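Local structure of cleavage stimulation factor 77 (Encephalitozoon cuniculi, 2UY1) at residues Q77-K89 / R114-L126. The protein probably binds mRNA, as a helical-repeat protein of the Suppressor of forked family related to the cleavage stimulation factor subunit CstF-77. Residues are numbered along the deposited sequence; the frame is centred on the assembly and turned at random.
Sequences QFENYWDSYGLFK and RALQTPMGSLSEL. Unlike the reference sequence in segment 77-89: F88 (reference Tyr).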
ATOM      1  N   GLN B  77       4.330  -1.506 -53.112  1.00 35.60           N
ATOM      2  CA  GLN B  77       3.733  -1.169 -51.819  1.00 35.50           C
ATOM      3  C   GLN B  77       3.618  -2.352 -50.860  1.00 35.13           C
ATOM      4  O   GLN B  77       3.952  -2.211 -49.683  1.00 35.21           O
ATOM      5  CB  GLN B  77       2.349  -0.556 -51.998  1.00 35.16           C
ATOM      6  CG  GLN B  77       1.944   0.282 -50.804  1.00 37.47           C
ATOM      7  CD  GLN B  77       2.282   1.742 -50.984  1.00 40.22           C
ATOM      8  OE1 GLN B  77       3.216   2.089 -51.713  1.00 45.07           O
ATOM      9  NE2 GLN B  77       1.488   2.613 -50.369  1.00 39.83           N
ATOM     10  N   PHE B  78       3.157  -3.508 -51.371  1.00 34.36           N
ATOM     11  CA  PHE B  78       2.821  -4.636 -50.539  1.00 34.18           C
ATOM     12  C   PHE B  78       3.721  -5.873 -50.659  1.00 34.08           C
ATOM     13  O   PHE B  78       3.291  -6.965 -50.297  1.00 34.71           O
ATOM     14  CB  PHE B  78       1.351  -5.019 -50.738  1.00 34.21           C
ATOM     15  CG  PHE B  78       0.379  -3.908 -50.382  1.00 34.85           C
ATOM     16  CD1 PHE B  78      -0.112  -3.777 -49.068  1.00 35.99           C
ATOM     17  CD2 PHE B  78      -0.031  -2.995 -51.338  1.00 32.44           C
ATOM     18  CE1 PHE B  78      -1.002  -2.771 -48.726  1.00 31.43           C
ATOM     19  CE2 PHE B  78      -0.927  -1.998 -51.003  1.00 34.97           C
ATOM     20  CZ  PHE B  78      -1.396  -1.879 -49.669  1.00 33.10           C
ATOM     21  N   GLU B  79       4.950  -5.727 -51.154  1.00 34.47           N
ATOM     22  CA  GLU B  79       5.854  -6.892 -51.339  1.00 35.03           C
ATOM     23  C   GLU B  79       6.286  -7.552 -50.008  1.00 35.15           C
ATOM     24  O   GLU B  79       6.619  -8.739 -49.965  1.00 34.74           O
ATOM     25  CB  GLU B  79       7.105  -6.533 -52.172  1.00 35.19           C
ATOM     26  CG  GLU B  79       8.080  -5.521 -51.491  1.00 35.45           C
ATOM     27  CD  GLU B  79       9.238  -5.130 -52.371  1.00 35.50           C
ATOM     28  OE1 GLU B  79       9.695  -3.955 -52.301  1.00 36.20           O
ATOM     29  OE2 GLU B  79       9.695  -5.999 -53.151  1.00 36.94           O
ATOM     30  N   ASN B  80       6.302  -6.771 -48.935  1.00 34.80           N
ATOM     31  CA  ASN B  80       6.767  -7.274 -47.632  1.00 35.51           C
ATOM     32  C   ASN B  80       5.616  -7.828 -46.796  1.00 35.36           C
ATOM     33  O   ASN B  80       5.847  -8.309 -45.683  1.00 35.04           O
ATOM     34  CB  ASN B  80       7.474  -6.143 -46.871  1.00 35.18           C
ATOM     35  CG  ASN B  80       8.909  -5.967 -47.290  1.00 37.01           C
ATOM     36  OD1 ASN B  80       9.754  -6.797 -46.964  1.00 43.26           O
ATOM     37  ND2 ASN B  80       9.210  -4.870 -47.978  1.00 38.08           N
ATOM     38  N   TYR B  81       4.393  -7.745 -47.345  1.00 35.47           N
ATOM     39  CA  TYR B  81       3.141  -8.078 -46.648  1.00 36.77           C
ATOM     40  C   TYR B  81       2.855  -9.555 -46.520  1.00 37.24           C
ATOM     41  O   TYR B  81       2.960 -10.310 -47.502  1.00 38.52           O
ATOM     42  CB  TYR B  81       1.974  -7.402 -47.361  1.00 37.09           C
ATOM     43  CG  TYR B  81       0.602  -7.480 -46.724  1.00 38.65           C
ATOM     44  CD1 TYR B  81       0.407  -7.382 -45.338  1.00 39.49           C
ATOM     45  CD2 TYR B  81      -0.519  -7.575 -47.535  1.00 40.40           C
ATOM     46  CE1 TYR B  81      -0.874  -7.437 -44.791  1.00 40.10           C
ATOM     47  CE2 TYR B  81      -1.770  -7.611 -47.007  1.00 41.14           C
ATOM     48  CZ  TYR B  81      -1.951  -7.537 -45.645  1.00 39.57           C
ATOM     49  OH  TYR B  81      -3.242  -7.563 -45.204  1.00 40.58           O
ATOM     50  N   TRP B  82       2.458  -9.948 -45.310  1.00 37.20           N
ATOM     51  CA  TRP B  82       2.149 -11.327 -44.940  1.00 37.11           C
ATOM     52  C   TRP B  82       0.854 -11.830 -45.546  1.00 37.76           C
ATOM     53  O   TRP B  82       0.477 -12.946 -45.307  1.00 36.99           O
ATOM     54  CB  TRP B  82       2.050 -11.480 -43.406  1.00 37.89           C
ATOM     55  CG  TRP B  82       1.440 -10.228 -42.723  1.00 36.27           C
ATOM     56  CD1 TRP B  82       0.132 -10.021 -42.389  1.00 36.38           C
ATOM     57  CD2 TRP B  82       2.146  -9.016 -42.371  1.00 37.41           C
ATOM     58  NE1 TRP B  82      -0.021  -8.766 -41.820  1.00 36.23           N
ATOM     59  CE2 TRP B  82       1.193  -8.125 -41.807  1.00 37.63           C
ATOM     60  CE3 TRP B  82       3.491  -8.600 -42.476  1.00 34.62           C
ATOM     61  CZ2 TRP B  82       1.543  -6.841 -41.351  1.00 36.10           C
ATOM     62  CZ3 TRP B  82       3.834  -7.335 -42.026  1.00 35.92           C
ATOM     63  CH2 TRP B  82       2.858  -6.464 -41.463  1.00 36.41           C
ATOM     64  N   ASP B  83       0.153 -11.014 -46.308  1.00 39.22           N
ATOM     65  CA  ASP B  83      -1.013 -11.524 -47.002  1.00 40.84           C
ATOM     66  C   ASP B  83      -0.965 -11.201 -48.494  1.00 41.22           C
ATOM     67  O   ASP B  83      -2.000 -11.011 -49.126  1.00 41.24           O
ATOM     68  CB  ASP B  83      -2.281 -10.965 -46.367  1.00 42.09           C
ATOM     69  CG  ASP B  83      -3.431 -11.951 -46.370  1.00 45.10           C
ATOM     70  OD1 ASP B  83      -3.198 -13.185 -46.462  1.00 50.20           O
ATOM     71  OD2 ASP B  83      -4.576 -11.481 -46.244  1.00 48.37           O
ATOM     72  N   SER B  84       0.242 -11.183 -49.054  1.00 41.42           N
ATOM     73  CA  SER B  84       0.460 -10.763 -50.429  1.00 41.96           C
ATOM     74  C   SER B  84       0.334 -11.905 -51.453  1.00 42.59           C
ATOM     75  O   SER B  84       0.481 -11.673 -52.657  1.00 42.82           O
ATOM     76  CB  SER B  84       1.826 -10.090 -50.552  1.00 41.51           C
ATOM     77  OG  SER B  84       2.833 -10.946 -50.023  1.00 42.61           O
ATOM     78  N   TYR B  85       0.068 -13.109 -50.959  1.00 43.14           N
ATOM     79  CA  TYR B  85       0.088 -14.351 -51.739  1.00 44.10           C
ATOM     80  C   TYR B  85      -0.781 -14.349 -53.010  1.00 44.04           C
ATOM     81  O   TYR B  85      -0.300 -14.723 -54.074  1.00 43.74           O
ATOM     82  CB  TYR B  85      -0.234 -15.549 -50.842  1.00 45.17           C
ATOM     83  CG  TYR B  85      -0.661 -16.786 -51.601  1.00 47.74           C
ATOM     84  CD1 TYR B  85       0.287 -17.679 -52.127  1.00 49.33           C
ATOM     85  CD2 TYR B  85      -2.021 -17.054 -51.826  1.00 49.31           C
ATOM     86  CE1 TYR B  85      -0.122 -18.833 -52.852  1.00 51.25           C
ATOM     87  CE2 TYR B  85      -2.435 -18.188 -52.541  1.00 48.33           C
ATOM     88  CZ  TYR B  85      -1.492 -19.070 -53.052  1.00 49.54           C
ATOM     89  OH  TYR B  85      -1.926 -20.193 -53.746  1.00 49.86           O
ATOM     90  N   GLY B  86      -2.041 -13.931 -52.898  1.00 43.23           N
ATOM     91  CA  GLY B  86      -2.913 -13.821 -54.058  1.00 42.67           C
ATOM     92  C   GLY B  86      -2.395 -12.740 -54.990  1.00 42.64           C
ATOM     93  O   GLY B  86      -2.476 -12.869 -56.211  1.00 42.76           O
ATOM     94  N   LEU B  87      -1.842 -11.676 -54.417  1.00 42.33           N
ATOM     95  CA  LEU B  87      -1.213 -10.636 -55.218  1.00 42.26           C
ATOM     96  C   LEU B  87       0.032 -11.183 -55.939  1.00 42.39           C
ATOM     97  O   LEU B  87       0.187 -10.931 -57.119  1.00 41.87           O
ATOM     98  CB  LEU B  87      -0.889  -9.396 -54.374  1.00 42.09           C
ATOM     99  CG  LEU B  87      -0.199  -8.194 -55.033  1.00 42.36           C
ATOM    100  CD1 LEU B  87      -1.092  -7.509 -56.094  1.00 42.25           C
ATOM    101  CD2 LEU B  87       0.203  -7.223 -53.960  1.00 42.33           C
ATOM    102  N   PHE B  88       0.892 -11.938 -55.228  1.00 42.65           N
ATOM    103  CA  PHE B  88       2.091 -12.524 -55.836  1.00 43.19           C
ATOM    104  C   PHE B  88       1.640 -13.537 -56.893  1.00 44.64           C
ATOM    105  O   PHE B  88       2.094 -13.472 -58.035  1.00 45.13           O
ATOM    106  CB  PHE B  88       3.072 -13.100 -54.801  1.00 41.35           C
ATOM    107  CG  PHE B  88       4.161 -12.106 -54.338  1.00 39.84           C
ATOM    108  CD1 PHE B  88       4.172 -11.609 -53.043  1.00 37.40           C
ATOM    109  CD2 PHE B  88       5.169 -11.671 -55.211  1.00 38.23           C
ATOM    110  CE1 PHE B  88       5.187 -10.716 -52.591  1.00 37.64           C
ATOM    111  CE2 PHE B  88       6.178 -10.761 -54.781  1.00 38.92           C
ATOM    112  CZ  PHE B  88       6.200 -10.295 -53.454  1.00 36.50           C
ATOM    113  N   LYS B  89       0.685 -14.402 -56.530  1.00 46.65           N
ATOM    114  CA  LYS B  89       0.044 -15.366 -57.456  1.00 48.10           C
ATOM    115  C   LYS B  89      -0.452 -14.735 -58.763  1.00 48.28           C
ATOM    116  O   LYS B  89      -0.038 -15.157 -59.843  1.00 49.22           O
ATOM    117  CB  LYS B  89      -1.095 -16.160 -56.756  1.00 48.56           C
ATOM    118  CG  LYS B  89      -1.876 -17.149 -57.657  1.00 48.09           C
ATOM    119  CD  LYS B  89      -2.817 -18.019 -56.832  1.00 49.33           C
ATOM    120  CE  LYS B  89      -3.393 -19.190 -57.646  1.00 52.51           C
ATOM    121  NZ  LYS B  89      -2.703 -20.528 -57.428  1.00 53.56           N
ATOM    122  N   ARG B 114      11.610 -13.556 -54.719  1.00 55.82           N
ATOM    123  CA  ARG B 114      11.653 -12.644 -53.582  1.00 55.62           C
ATOM    124  C   ARG B 114      10.250 -12.341 -53.067  1.00 53.65           C
ATOM    125  O   ARG B 114      10.044 -11.376 -52.329  1.00 53.60           O
ATOM    126  CB  ARG B 114      12.365 -11.344 -53.963  1.00 55.89           C
ATOM    127  CG  ARG B 114      13.802 -11.535 -54.421  1.00 57.72           C
ATOM    128  CD  ARG B 114      14.597 -10.246 -54.295  1.00 58.37           C
ATOM    129  NE  ARG B 114      14.521  -9.437 -55.508  1.00 63.99           N
ATOM    130  CZ  ARG B 114      15.214  -8.320 -55.704  1.00 67.05           C
ATOM    131  NH1 ARG B 114      16.039  -7.874 -54.766  1.00 67.53           N
ATOM    132  NH2 ARG B 114      15.082  -7.646 -56.838  1.00 66.31           N
ATOM    133  N   ALA B 115       9.288 -13.171 -53.458  1.00 51.58           N
ATOM    134  CA  ALA B 115       8.199 -13.555 -52.570  1.00 49.43           C
ATOM    135  C   ALA B 115       8.647 -14.623 -51.577  1.00 48.92           C
ATOM    136  O   ALA B 115       8.433 -14.492 -50.372  1.00 48.20           O
ATOM    137  CB  ALA B 115       7.005 -14.044 -53.375  1.00 48.91           C
ATOM    138  N   LEU B 116       9.268 -15.679 -52.092  1.00 47.58           N
ATOM    139  CA  LEU B 116       9.940 -16.657 -51.249  1.00 46.92           C
ATOM    140  C   LEU B 116      10.817 -16.029 -50.141  1.00 47.28           C
ATOM    141  O   LEU B 116      11.083 -16.669 -49.125  1.00 47.75           O
ATOM    142  CB  LEU B 116      10.746 -17.638 -52.126  1.00 46.39           C
ATOM    143  CG  LEU B 116       9.941 -18.787 -52.757  1.00 45.55           C
ATOM    144  CD1 LEU B 116      10.675 -19.477 -53.893  1.00 44.72           C
ATOM    145  CD2 LEU B 116       9.569 -19.797 -51.719  1.00 45.68           C
ATOM    146  N   GLN B 117      11.234 -14.775 -50.315  1.00 47.33           N
ATOM    147  CA  GLN B 117      11.944 -14.062 -49.255  1.00 47.71           C
ATOM    148  C   GLN B 117      11.037 -13.299 -48.289  1.00 46.83           C
ATOM    149  O   GLN B 117      11.527 -12.590 -47.396  1.00 47.15           O
ATOM    150  CB  GLN B 117      13.007 -13.115 -49.835  1.00 48.50           C
ATOM    151  CG  GLN B 117      14.437 -13.673 -49.784  1.00 51.68           C
ATOM    152  CD  GLN B 117      15.355 -13.049 -50.831  1.00 56.41           C
ATOM    153  OE1 GLN B 117      15.050 -11.979 -51.391  1.00 58.72           O
ATOM    154  NE2 GLN B 117      16.488 -13.716 -51.102  1.00 55.33           N
ATOM    155  N   THR B 118       9.724 -13.426 -48.468  1.00 45.98           N
ATOM    156  CA  THR B 118       8.761 -12.822 -47.520  1.00 44.45           C
ATOM    157  C   THR B 118       7.906 -13.845 -46.744  1.00 42.54           C
ATOM    158  O   THR B 118       7.261 -14.730 -47.333  1.00 42.09           O
ATOM    159  CB  THR B 118       7.871 -11.727 -48.167  1.00 44.46           C
ATOM    160  OG1 THR B 118       6.915 -12.335 -49.059  1.00 46.54           O
ATOM    161  CG2 THR B 118       8.741 -10.673 -48.899  1.00 44.02           C
ATOM    162  N   PRO B 119       7.927 -13.742 -45.402  1.00 40.73           N
ATOM    163  CA  PRO B 119       7.027 -14.565 -44.610  1.00 39.82           C
ATOM    164  C   PRO B 119       5.589 -14.164 -44.965  1.00 39.30           C
ATOM    165  O   PRO B 119       5.249 -12.972 -44.878  1.00 38.45           O
ATOM    166  CB  PRO B 119       7.376 -14.181 -43.161  1.00 39.72           C
ATOM    167  CG  PRO B 119       8.709 -13.518 -43.232  1.00 39.59           C
ATOM    168  CD  PRO B 119       8.765 -12.864 -44.575  1.00 40.47           C
ATOM    169  N   MET B 120       4.776 -15.130 -45.402  1.00 38.78           N
ATOM    170  CA  MET B 120       3.400 -14.870 -45.814  1.00 38.26           C
ATOM    171  C   MET B 120       2.569 -16.135 -45.679  1.00 39.66           C
ATOM    172  O   MET B 120       3.121 -17.230 -45.634  1.00 39.56           O
ATOM    173  CB  MET B 120       3.356 -14.382 -47.272  1.00 38.77           C
ATOM    174  CG  MET B 120       3.940 -15.360 -48.315  1.00 36.82           C
ATOM    175  SD  MET B 120       3.363 -14.992 -49.991  1.00 36.55           S
ATOM    176  CE  MET B 120       4.202 -13.475 -50.298  1.00 35.42           C
ATOM    177  N   GLY B 121       1.245 -15.989 -45.594  1.00 40.19           N
ATOM    178  CA  GLY B 121       0.370 -17.144 -45.594  1.00 41.50           C
ATOM    179  C   GLY B 121       0.374 -17.824 -46.957  1.00 42.78           C
ATOM    180  O   GLY B 121       0.234 -17.156 -47.988  1.00 43.27           O
ATOM    181  N   SER B 122       0.525 -19.148 -46.963  1.00 43.27           N
ATOM    182  CA  SER B 122       0.511 -19.943 -48.194  1.00 44.47           C
ATOM    183  C   SER B 122       1.829 -19.883 -49.001  1.00 45.38           C
ATOM    184  O   SER B 122       1.814 -20.118 -50.218  1.00 45.25           O
ATOM    185  CB  SER B 122      -0.694 -19.599 -49.108  1.00 43.95           C
ATOM    186  OG  SER B 122      -1.938 -19.623 -48.429  1.00 45.82           O
ATOM    187  N   LEU B 123       2.951 -19.597 -48.334  1.00 45.93           N
ATOM    188  CA  LEU B 123       4.239 -19.550 -49.015  1.00 47.38           C
ATOM    189  C   LEU B 123       4.603 -20.932 -49.582  1.00 48.70           C
ATOM    190  O   LEU B 123       5.294 -21.035 -50.615  1.00 49.10           O
ATOM    191  CB  LEU B 123       5.366 -19.037 -48.087  1.00 46.98           C
ATOM    192  CG  LEU B 123       6.729 -18.752 -48.767  1.00 47.58           C
ATOM    193  CD1 LEU B 123       6.579 -17.815 -49.971  1.00 46.26           C
ATOM    194  CD2 LEU B 123       7.814 -18.234 -47.823  1.00 46.06           C
ATOM    195  N   SER B 124       4.130 -21.982 -48.905  1.00 50.02           N
ATOM    196  CA  SER B 124       4.434 -23.368 -49.268  1.00 50.89           C
ATOM    197  C   SER B 124       3.737 -23.765 -50.582  1.00 51.65           C
ATOM    198  O   SER B 124       4.162 -24.709 -51.273  1.00 51.06           O
ATOM    199  CB  SER B 124       4.058 -24.316 -48.126  1.00 51.05           C
ATOM    200  OG  SER B 124       4.898 -24.126 -46.995  1.00 50.70           O
ATOM    201  N   GLU B 125       2.684 -23.011 -50.904  1.00 52.19           N
ATOM    202  CA  GLU B 125       1.875 -23.177 -52.116  1.00 53.05           C
ATOM    203  C   GLU B 125       2.416 -22.251 -53.219  1.00 52.81           C
ATOM    204  O   GLU B 125       1.808 -22.098 -54.281  1.00 53.21           O
ATOM    205  CB  GLU B 125       0.382 -22.901 -51.814  1.00 53.33           C
ATOM    206  CG  GLU B 125      -0.270 -23.797 -50.710  1.00 55.69           C
ATOM    207  CD  GLU B 125       0.143 -23.442 -49.240  1.00 58.79           C
ATOM    208  OE1 GLU B 125       1.280 -22.971 -49.000  1.00 58.45           O
ATOM    209  OE2 GLU B 125      -0.669 -23.661 -48.305  1.00 60.79           O
ATOM    210  N   LEU B 126       3.568 -21.641 -52.934  1.00 52.55           N
ATOM    211  CA  LEU B 126       4.326 -20.825 -53.881  1.00 52.13           C
ATOM    212  C   LEU B 126       5.680 -21.495 -54.147  1.00 51.92           C
ATOM    213  O   LEU B 126       6.213 -21.428 -55.269  1.00 51.88           O
ATOM    214  CB  LEU B 126       4.554 -19.419 -53.309  1.00 52.12           C
ATOM    215  CG  LEU B 126       4.289 -18.138 -54.096  1.00 51.54           C
ATOM    216  CD1 LEU B 126       2.891 -18.094 -54.693  1.00 53.47           C
ATOM    217  CD2 LEU B 126       4.483 -16.946 -53.169  1.00 52.40           C
TER
HETATM  218  O   HOH W   1       5.755 -10.694 -43.845  1.00 38.59           O
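Y85 lays its ring along the turn that runs from M120 to L123, and S122 sits on one face of it: S122 CB lies 3.6 Å from the ring centroid, only 9° off the normal, a CH-pi contact. The ring reaches there because CG stands opposite the backbone N (chi1 162°), which sends the phenol out over 121-126. Farther along, Y85 CE1 meets L126 CD1 at 3.6 Å, the two side chains running past one another in opposite directions, while the carbonyl of E125 approaches the ring edge near its plane.

M120 lies between Y85 and F88. Its SD rests 3.7 Å from Y85 CB; the bend at chi3 turns the methyl toward F88 in the model, though its exact position is doubtful. F88, on helix 85-90, offers a face to A115, whose CB is 3.4 Å from the ring centroid and almost on its normal.

The direct polar link between the segments is backbone to backbone. G121 N donates to W82 O at 3.2 Å, nearly straight at the hydrogen (167°) although tilted from the carbonyl plane, and a water donates to both N80 O and P119 O. T118 turns its methyl CG2 to E79 O, while within 114-126 T118 OG1 donates to A115 O at 2.9 Å; the same oxygen accepts T118 N in the type I turn, a bond modelled too short for its length to be trusted. Beyond W82, F200 and Y204 of helix 193-208 meet the indole edge-to-face.

The contact thus joins the turn between helices 69-78 and 85-90 to the M120-L123 type II beta turn leading into helix 124-127. Y85, M120 and F88 bury the most surface; the single direct hydrogen bond and the shared water tie the backbones and probably help set their spacing.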